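Local coordinates for protein aminoglycoside phosphotransferase (Mycobacterium smegmatis, PDB 6EF6) that phosphorylates (S)-1-amino-2-propanol as the kinase of an aminoacetone utilization microcompartment and has a fold related to the aminoglycoside phosphotransferases, at residues S161-R166 and P222-L227; E200-L204 and S338-A342; L215-S220 and G259-Y263. All coordinates share one frame; numbering follows the deposited sequence.

How the contacts relate
Contact 3 is the buried one of the three, whereas contacts 1 and 2 are only partly buried. Contacts 2 and 3 both use helix 198-218, one near its start and the other at its end, and do not touch. Contacts 1 and 3 adjoin: the loop that leaves the helix in contact 3 runs on into 222-227, where Gly226 pairs by backbone with Gly259, and Arg224 NH1 reaches back to Tyr218 O. The chemistry follows place. Two helices meet through aliphatic groups and a thiol in contact 2, whereas contacts 1 and 3, which join helix ends to turns and short strands, combine apolar packing with hydrogen bonds and a bridging water.

Contact 1 of 3, residues S161-R166 and P222-L227; sequences SQRWTR and PDRYGL
Ser161, in the last turn of helix 147-163, makes the polar part of this contact by bonding to the backbone of Leu227. Its hydroxyl OG donates to Leu227 O over 2.6 Å, lying in the carbonyl plane on a lone pair, with a C=O...OG angle of 123°. With OG trans to the backbone N (chi1 165°), the hydroxyl is directed at the Leu227 backbone. A water meets the same oxygen: it donates to Ser161 OG at 2.6 Å and accepts from Leu227 N at 3.0 Å. One hydroxyl thus reads both the carbonyl and the amide of Leu227, the first directly and the second through the water.

The apolar part lies beside it. Leu227 CD2 comes to the rim of the Trp164 indole, in the ring plane, and is 3.7 Å from Trp164 CZ3. One face of that indole carries Arg166 CA, and the ring also stacks with Trp87 of helix 78-94, which touches Leu227 as well. The aliphatic part of Arg166 approaches the same methyl, with Arg166 CD 4.3 Å from Leu227 CD2.

At the outer border the bent chain of Gln162 brings NE2 to 3.2 Å from Pro222 O, while its OE1 accepts from Arg293 NH1. Leu227 opens the short strand that leads to Asp231, a ligand of one sodium ion. The backbone amide and carbonyl of the buried Leu227 thus both have partners, the carbonyl in the serine hydroxyl and the amide in the water, while its side chain packs on Trp164.

Contact 2 of 3, residues E200-L204 and S338-A342; sequences ETALL and SCALA
Two long helices of the C-terminal, mostly helical lobe, 198-218 and 325-347, pack side by side here and run in broadly the same direction. Across the short segments 200-204 and 338-342 their axes come within 9.2 Å and cross at 40°. Cys339 enters between residues of the facing helix. Its SG lies against the aliphatic stem of Glu200, 3.5 Å from Glu200 CB and nearly as close to CG, and also meets the branch point of Leu204, one turn on from Glu200, with Cys339 SG 4.0 Å from Leu204 CG. Cys339 CB also touches Leu203 CD1 at 4.0 Å.

Leu204 reaches across in return. Its methyl CD2 sits 3.6 Å from Ser338 O and 3.9 Å from Ala342 CB, so that one branch spans a full turn of the opposite helix. That carbonyl is already engaged by Ala342 N in the helix bond. Ala342 lies where the backbones are nearest, its CB 3.9 Å from Leu203 O.

The polar ends turn elsewhere. Glu200 bends at its second torsion (chi2 83°), which leaves the CH2 groups on the thiol and carries the carboxylate away, where OE1 makes a weak hydrogen bond with Gly197 N. Ser338 OG bonds with Tyr334 O and Arg311 NE, while Leu315 of helix 303-320 packs on both Leu204 and Ser338. No hydrogen bond crosses between the segments, so their association rests on the fit of methyl groups, methylenes and sulfur.

Contact 3 of 3, residues L215-S220 and G259-Y263; sequences LEEYGS and GWYFY
The indole of Trp260 is received by the end of helix 198-218 on one face and at its edge. Over the face lies Leu215 CD2, in a CH-pi contact 3.9 Å from the centroid of the Trp260 six-membered ring and almost on the ring normal; the other methyl, CD1, reaches the far rim of the same ring. At the edge is the carbonyl of Gly219: Trp260 NE1 donates to Gly219 O over 2.9 Å at 158°, and the oxygen lies in the indole plane, although the donor is tilted out of the carbonyl plane. Tyr218 meets the five-membered ring obliquely, its plane turned 39° from that of Trp260, with Tyr218 CE2 3.8 Å from Trp260 CD1.

This joins a helix C-terminus to strand 259-260 in the C-terminal lobe of the kinase-like fold, a few residues beyond Asp252, which ligates a sodium ion. Gly219 leaves the helix with a positive phi just after its amide has bonded to Leu215 O. Its own carbonyl is then turned to the indole N-H, and that bond satisfies the polar atom of a buried tryptophan. Elsewhere around Trp260, Tyr225 makes an edge-to-face contact and Phe306 of helix 303-320 adds another ring.

With CG trans to the backbone N (chi1 -173°), the Tyr218 ring reaches toward 259-263. Its hydroxyl arrives at the rim of Phe262, with Tyr218 OH 3.8 Å from Phe262 CD2, and is also hydrogen-bonded to Asp299 OD2. A water in the plane of the tyrosine ring completes the join, donating to Tyr218 OH at 2.8 Å and accepting from Phe262 N at 2.9 Å.

Contact 1 of 3, residues S161-R166 and P222-L227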
loop_
_atom_site.group_PDB
_atom_site.type_symbol
_atom_site.label_atom_id
_atom_site.label_comp_id
_atom_site.label_asym_id
_atom_site.label_seq_id
_atom_site.Cartn_x
_atom_site.Cartn_y
_atom_site.Cartn_z
ATOM N N SER A 161 -4.820 -15.192 -0.377
ATOM C CA SER A 161 -5.394 -14.776 0.898
ATOM C C SER A 161 -6.666 -15.565 1.227
ATOM O O SER A 161 -6.896 -15.937 2.389
ATOM C CB SER A 161 -5.671 -13.257 0.843
ATOM O OG SER A 161 -6.547 -12.835 1.895
ATOM N N GLN A 162 -7.512 -15.793 0.227
ATOM C CA GLN A 162 -8.763 -16.518 0.439
ATOM C C GLN A 162 -8.556 -17.967 0.821
ATOM O O GLN A 162 -9.432 -18.557 1.472
ATOM C CB GLN A 162 -9.593 -16.486 -0.829
ATOM C CG GLN A 162 -10.175 -15.110 -1.070
ATOM C CD GLN A 162 -11.541 -15.145 -1.685
ATOM O OE1 GLN A 162 -11.687 -15.269 -2.902
ATOM N NE2 GLN A 162 -12.560 -15.040 -0.844
ATOM N N ARG A 163 -7.454 -18.588 0.417
ATOM C CA ARG A 163 -7.290 -19.998 0.741
ATOM C C ARG A 163 -6.299 -20.250 1.866
ATOM O O ARG A 163 -6.269 -21.357 2.407
ATOM C CB ARG A 163 -6.892 -20.749 -0.520
ATOM C CG ARG A 163 -5.509 -20.511 -1.015
ATOM C CD ARG A 163 -5.233 -21.313 -2.302
ATOM N NE ARG A 163 -4.324 -20.597 -3.202
ATOM C CZ ARG A 163 -2.995 -20.707 -3.206
ATOM N NH1 ARG A 163 -2.289 -19.981 -4.071
ATOM N NH2 ARG A 163 -2.370 -21.530 -2.364
ATOM N N TRP A 164 -5.563 -19.235 2.289
ATOM C CA TRP A 164 -4.466 -19.433 3.231
ATOM C C TRP A 164 -5.030 -19.563 4.625
ATOM O O TRP A 164 -5.702 -18.653 5.123
ATOM C CB TRP A 164 -3.504 -18.242 3.175
ATOM C CG TRP A 164 -2.280 -18.358 4.075
ATOM C CD1 TRP A 164 -1.515 -19.490 4.297
ATOM C CD2 TRP A 164 -1.692 -17.321 4.853
ATOM N NE1 TRP A 164 -0.492 -19.208 5.167
ATOM C CE2 TRP A 164 -0.570 -17.881 5.510
ATOM C CE3 TRP A 164 -1.998 -15.963 5.058
ATOM C CZ2 TRP A 164 0.226 -17.133 6.358
ATOM C CZ3 TRP A 164 -1.201 -15.228 5.894
ATOM C CH2 TRP A 164 -0.097 -15.811 6.519
ATOM N N THR A 165 -4.692 -20.663 5.282
ATOM C CA THR A 165 -4.995 -20.803 6.689
ATOM C C THR A 165 -3.897 -20.103 7.483
ATOM O O THR A 165 -2.731 -20.508 7.435
ATOM C CB THR A 165 -5.111 -22.283 7.040
ATOM O OG1 THR A 165 -6.213 -22.824 6.296
ATOM C CG2 THR A 165 -5.334 -22.480 8.538
ATOM N N ARG A 166 -4.267 -19.040 8.176
ATOM C CA ARG A 166 -3.292 -18.181 8.831
ATOM C C ARG A 166 -2.730 -18.816 10.108
ATOM O O ARG A 166 -3.377 -19.667 10.747
ATOM C CB ARG A 166 -3.909 -16.836 9.150
ATOM C CG ARG A 166 -4.373 -16.128 7.857
ATOM C CD ARG A 166 -4.742 -14.719 8.088
ATOM N NE ARG A 166 -5.969 -14.586 8.882
ATOM C CZ ARG A 166 -7.185 -14.535 8.367
ATOM N NH1 ARG A 166 -7.360 -14.622 7.059
ATOM N NH2 ARG A 166 -8.226 -14.412 9.177
ATOM N N PRO A 222 -17.075 -13.004 3.656
ATOM C CA PRO A 222 -15.765 -13.577 3.303
ATOM C C PRO A 222 -15.414 -13.498 1.833
ATOM O O PRO A 222 -14.220 -13.585 1.506
ATOM C CB PRO A 222 -15.890 -15.048 3.769
ATOM C CG PRO A 222 -17.322 -15.314 3.683
ATOM C CD PRO A 222 -18.040 -14.031 4.068
ATOM N N ASP A 223 -16.406 -13.310 0.937
ATOM C CA ASP A 223 -16.128 -13.072 -0.468
ATOM C C ASP A 223 -15.652 -11.655 -0.777
ATOM O O ASP A 223 -15.102 -11.420 -1.844
ATOM C CB ASP A 223 -17.380 -13.395 -1.303
ATOM C CG ASP A 223 -18.641 -12.596 -0.869
ATOM O OD1 ASP A 223 -18.885 -12.396 0.337
ATOM O OD2 ASP A 223 -19.423 -12.191 -1.756
ATOM N N ARG A 224 -15.810 -10.734 0.160
ATOM C CA ARG A 224 -15.599 -9.325 -0.070
ATOM C C ARG A 224 -14.534 -8.697 0.829
ATOM O O ARG A 224 -14.118 -7.569 0.542
ATOM C CB ARG A 224 -16.951 -8.584 0.037
ATOM C CG ARG A 224 -17.828 -8.876 -1.164
ATOM C CD ARG A 224 -19.229 -8.392 -1.015
ATOM N NE ARG A 224 -20.010 -8.655 -2.217
ATOM C CZ ARG A 224 -21.299 -8.416 -2.384
ATOM N NH1 ARG A 224 -22.054 -7.887 -1.432
ATOM N NH2 ARG A 224 -21.890 -8.757 -3.523
ATOM N N TYR A 225 -14.141 -9.347 1.922
ATOM C CA TYR A 225 -13.289 -8.735 2.926
ATOM C C TYR A 225 -12.356 -9.794 3.487
ATOM O O TYR A 225 -12.793 -10.934 3.727
ATOM C CB TYR A 225 -14.197 -8.192 4.020
ATOM C CG TYR A 225 -13.580 -7.362 5.130
ATOM C CD1 TYR A 225 -13.008 -7.958 6.262
ATOM C CD2 TYR A 225 -13.604 -5.983 5.061
ATOM C CE1 TYR A 225 -12.448 -7.163 7.281
ATOM C CE2 TYR A 225 -13.048 -5.201 6.073
ATOM C CZ TYR A 225 -12.510 -5.812 7.168
ATOM O OH TYR A 225 -11.940 -5.043 8.177
ATOM N N GLY A 226 -11.082 -9.449 3.662
ATOM C CA GLY A 226 -10.092 -10.383 4.170
ATOM C C GLY A 226 -8.712 -9.747 4.155
ATOM O O GLY A 226 -8.580 -8.524 4.146
ATOM N N LEU A 227 -7.693 -10.578 4.172
ATOM C CA LEU A 227 -6.304 -10.121 4.221
ATOM C C LEU A 227 -5.866 -9.571 2.847
ATOM O O LEU A 227 -5.955 -10.270 1.831
ATOM C CB LEU A 227 -5.390 -11.255 4.673
ATOM C CG LEU A 227 -3.887 -10.927 4.701
ATOM C CD1 LEU A 227 -3.563 -9.841 5.702
ATOM C CD2 LEU A 227 -3.047 -12.188 5.010
HETATM O O HOH W 1 -8.465 -13.346 3.501
#

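Contact 2 of 3, residues E200-L204 and S338-A342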
loop_
_atom_site.group_PDB
_atom_site.type_symbol
_atom_site.label_atom_id
_atom_site.label_comp_id
_atom_site.label_asym_id
_atom_site.label_seq_id
_atom_site.Cartn_x
_atom_site.Cartn_y
_atom_site.Cartn_z
ATOM N N GLU A 200 -15.833 22.509 0.535
ATOM C CA GLU A 200 -15.223 21.205 0.301
ATOM C C GLU A 200 -15.717 20.180 1.306
ATOM O O GLU A 200 -16.025 19.025 0.963
ATOM C CB GLU A 200 -13.702 21.257 0.376
ATOM C CG GLU A 200 -13.024 22.231 -0.600
ATOM C CD GLU A 200 -12.955 23.642 -0.180
ATOM O OE1 GLU A 200 -13.637 24.072 0.794
ATOM O OE2 GLU A 200 -12.261 24.444 -0.827
ATOM N N THR A 201 -15.820 20.572 2.588
ATOM C CA THR A 201 -16.252 19.612 3.591
ATOM C C THR A 201 -17.703 19.218 3.350
ATOM O O THR A 201 -18.069 18.070 3.562
ATOM C CB THR A 201 -16.059 20.192 4.969
ATOM O OG1 THR A 201 -14.678 20.508 5.225
ATOM C CG2 THR A 201 -16.507 19.202 6.013
ATOM N N ALA A 202 -18.536 20.100 2.841
ATOM C CA ALA A 202 -19.904 19.734 2.478
ATOM C C ALA A 202 -19.926 18.685 1.373
ATOM O O ALA A 202 -20.612 17.658 1.496
ATOM C CB ALA A 202 -20.684 20.979 2.099
ATOM N N LEU A 203 -19.234 18.938 0.249
ATOM C CA LEU A 203 -19.205 17.972 -0.861
ATOM C C LEU A 203 -18.625 16.644 -0.433
ATOM O O LEU A 203 -19.184 15.580 -0.709
ATOM C CB LEU A 203 -18.373 18.526 -2.018
ATOM C CG LEU A 203 -19.112 19.451 -2.974
ATOM C CD1 LEU A 203 -18.132 20.107 -3.889
ATOM C CD2 LEU A 203 -20.048 18.616 -3.808
ATOM N N LEU A 204 -17.514 16.682 0.271
ATOM C CA LEU A 204 -16.788 15.483 0.620
ATOM C C LEU A 204 -17.541 14.696 1.672
ATOM O O LEU A 204 -17.540 13.465 1.663
ATOM C CB LEU A 204 -15.349 15.748 1.070
ATOM C CG LEU A 204 -14.459 16.370 -0.035
ATOM C CD1 LEU A 204 -13.177 16.874 0.558
ATOM C CD2 LEU A 204 -14.180 15.402 -1.134
ATOM N N SER A 338 -10.421 16.125 -5.218
ATOM C CA SER A 338 -11.268 15.221 -4.449
ATOM C C SER A 338 -12.723 15.676 -4.542
ATOM O O SER A 338 -13.647 14.842 -4.612
ATOM C CB SER A 338 -10.825 15.183 -3.001
ATOM O OG SER A 338 -9.460 14.810 -2.843
ATOM N N CYS A 339 -12.956 16.989 -4.526
ATOM C CA CYS A 339 -14.295 17.532 -4.658
ATOM C C CYS A 339 -14.890 17.256 -6.032
ATOM O O CYS A 339 -16.103 16.980 -6.142
ATOM C CB CYS A 339 -14.297 19.027 -4.357
ATOM S SG CYS A 339 -13.993 19.414 -2.628
ATOM N N ALA A 340 -14.096 17.375 -7.100
ATOM C CA ALA A 340 -14.565 17.035 -8.429
ATOM C C ALA A 340 -15.000 15.576 -8.484
ATOM O O ALA A 340 -16.065 15.265 -9.055
ATOM C CB ALA A 340 -13.498 17.379 -9.469
ATOM N N LEU A 341 -14.205 14.679 -7.903
ATOM C CA LEU A 341 -14.579 13.272 -7.831
ATOM C C LEU A 341 -15.853 13.094 -7.010
ATOM O O LEU A 341 -16.752 12.319 -7.396
ATOM C CB LEU A 341 -13.419 12.482 -7.249
ATOM C CG LEU A 341 -12.202 12.371 -8.161
ATOM C CD1 LEU A 341 -11.028 11.808 -7.397
ATOM C CD2 LEU A 341 -12.502 11.541 -9.428
ATOM N N ALA A 342 -15.971 13.778 -5.875
ATOM C CA ALA A 342 -17.148 13.680 -5.019
ATOM C C ALA A 342 -18.407 14.077 -5.777
ATOM O O ALA A 342 -19.448 13.420 -5.639
ATOM C CB ALA A 342 -16.955 14.520 -3.783
#

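Contact 3 of 3, residues L215-S220 and G259-Y263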
loop_
_atom_site.group_PDB
_atom_site.type_symbol
_atom_site.label_atom_id
_atom_site.label_comp_id
_atom_site.label_asym_id
_atom_site.label_seq_id
_atom_site.Cartn_x
_atom_site.Cartn_y
_atom_site.Cartn_z
ATOM N N LEU A 215 -20.970 0.836 1.510
ATOM C CA LEU A 215 -20.166 -0.169 2.189
ATOM C C LEU A 215 -20.972 -1.000 3.165
ATOM O O LEU A 215 -20.749 -2.213 3.274
ATOM C CB LEU A 215 -18.965 0.454 2.891
ATOM C CG LEU A 215 -17.871 1.051 1.992
ATOM C CD1 LEU A 215 -16.925 1.859 2.835
ATOM C CD2 LEU A 215 -17.096 -0.056 1.259
ATOM N N GLU A 216 -21.948 -0.399 3.851
ATOM C CA GLU A 216 -22.795 -1.163 4.749
ATOM C C GLU A 216 -23.625 -2.167 3.979
ATOM O O GLU A 216 -23.843 -3.292 4.450
ATOM C CB GLU A 216 -23.688 -0.221 5.553
ATOM C CG GLU A 216 -22.934 0.496 6.660
ATOM C CD GLU A 216 -23.826 1.443 7.462
ATOM O OE1 GLU A 216 -24.931 1.801 6.977
ATOM O OE2 GLU A 216 -23.407 1.827 8.575
ATOM N N GLU A 217 -24.144 -1.778 2.814
ATOM C CA GLU A 217 -24.941 -2.682 2.002
ATOM C C GLU A 217 -24.079 -3.800 1.395
ATOM O O GLU A 217 -24.492 -4.974 1.364
ATOM C CB GLU A 217 -25.635 -1.866 0.919
ATOM C CG GLU A 217 -26.468 -2.601 -0.152
ATOM C CD GLU A 217 -26.997 -1.620 -1.219
ATOM O OE1 GLU A 217 -26.185 -0.884 -1.838
ATOM O OE2 GLU A 217 -28.229 -1.542 -1.414
ATOM N N TYR A 218 -22.892 -3.447 0.906
ATOM C CA TYR A 218 -21.939 -4.405 0.333
ATOM C C TYR A 218 -21.516 -5.432 1.369
ATOM O O TYR A 218 -21.400 -6.616 1.070
ATOM C CB TYR A 218 -20.758 -3.601 -0.191
ATOM C CG TYR A 218 -19.696 -4.324 -0.966
ATOM C CD1 TYR A 218 -19.992 -4.958 -2.154
ATOM C CD2 TYR A 218 -18.378 -4.308 -0.536
ATOM C CE1 TYR A 218 -18.994 -5.530 -2.909
ATOM C CE2 TYR A 218 -17.379 -4.906 -1.301
ATOM C CZ TYR A 218 -17.708 -5.487 -2.464
ATOM O OH TYR A 218 -16.640 -6.047 -3.171
ATOM N N GLY A 219 -21.362 -4.996 2.613
ATOM C CA GLY A 219 -21.020 -5.825 3.709
ATOM C C GLY A 219 -19.562 -6.204 3.754
ATOM O O GLY A 219 -18.741 -5.734 2.965
ATOM N N SER A 220 -19.245 -7.081 4.669
ATOM C CA SER A 220 -17.890 -7.538 4.869
ATOM C C SER A 220 -17.835 -9.042 4.966
ATOM O O SER A 220 -17.062 -9.614 5.732
ATOM C CB SER A 220 -17.254 -6.846 6.063
ATOM O OG SER A 220 -18.076 -7.037 7.203
ATOM N N GLY A 259 -9.227 -5.880 5.183
ATOM C CA GLY A 259 -9.953 -4.822 4.504
ATOM C C GLY A 259 -10.760 -5.380 3.350
ATOM O O GLY A 259 -10.775 -6.591 3.143
ATOM N N TRP A 260 -11.453 -4.507 2.623
ATOM C CA TRP A 260 -12.164 -4.983 1.436
ATOM C C TRP A 260 -11.202 -5.376 0.340
ATOM O O TRP A 260 -10.317 -4.578 -0.002
ATOM C CB TRP A 260 -13.184 -3.959 0.956
ATOM C CG TRP A 260 -14.355 -3.774 1.881
ATOM C CD1 TRP A 260 -15.469 -4.569 1.938
ATOM C CD2 TRP A 260 -14.523 -2.804 2.924
ATOM N NE1 TRP A 260 -16.315 -4.155 2.915
ATOM C CE2 TRP A 260 -15.772 -3.063 3.536
ATOM C CE3 TRP A 260 -13.774 -1.691 3.349
ATOM C CZ2 TRP A 260 -16.261 -2.324 4.599
ATOM C CZ3 TRP A 260 -14.278 -0.960 4.430
ATOM C CH2 TRP A 260 -15.525 -1.255 4.997
ATOM N N TYR A 261 -11.409 -6.549 -0.265
ATOM C CA TYR A 261 -10.522 -6.951 -1.359
ATOM C C TYR A 261 -10.385 -5.858 -2.418
ATOM O O TYR A 261 -9.278 -5.553 -2.879
ATOM C CB TYR A 261 -10.975 -8.278 -1.992
ATOM C CG TYR A 261 -10.782 -9.464 -1.083
ATOM C CD1 TYR A 261 -9.539 -9.838 -0.648
ATOM C CD2 TYR A 261 -11.849 -10.169 -0.611
ATOM C CE1 TYR A 261 -9.374 -10.941 0.218
ATOM C CE2 TYR A 261 -11.710 -11.251 0.243
ATOM C CZ TYR A 261 -10.447 -11.601 0.671
ATOM O OH TYR A 261 -10.323 -12.706 1.524
ATOM N N PHE A 262 -11.500 -5.282 -2.856
ATOM C CA PHE A 262 -11.444 -4.302 -3.936
ATOM C C PHE A 262 -10.969 -2.923 -3.517
ATOM O O PHE A 262 -10.717 -2.071 -4.385
ATOM C CB PHE A 262 -12.701 -4.399 -4.802
ATOM C CG PHE A 262 -12.735 -5.716 -5.515
ATOM C CD1 PHE A 262 -11.833 -5.918 -6.560
ATOM C CD2 PHE A 262 -13.529 -6.759 -5.146
ATOM C CE1 PHE A 262 -11.760 -7.133 -7.199
ATOM C CE2 PHE A 262 -13.431 -7.986 -5.773
ATOM C CZ PHE A 262 -12.560 -8.155 -6.793
ATOM N N TYR A 263 -10.738 -2.686 -2.220
ATOM C CA TYR A 263 -9.973 -1.507 -1.857
ATOM C C TYR A 263 -8.599 -1.536 -2.504
ATOM O O TYR A 263 -8.047 -0.484 -2.796
ATOM C CB TYR A 263 -9.892 -1.425 -0.323
ATOM C CG TYR A 263 -8.965 -0.342 0.193
ATOM C CD1 TYR A 263 -9.176 1.013 -0.072
ATOM C CD2 TYR A 263 -7.853 -0.665 0.930
ATOM C CE1 TYR A 263 -8.312 1.982 0.367
ATOM C CE2 TYR A 263 -6.967 0.321 1.407
ATOM C CZ TYR A 263 -7.217 1.630 1.104
ATOM O OH TYR A 263 -6.352 2.594 1.560
HETATM O O HOH W 2 -14.138 -6.082 -1.814
#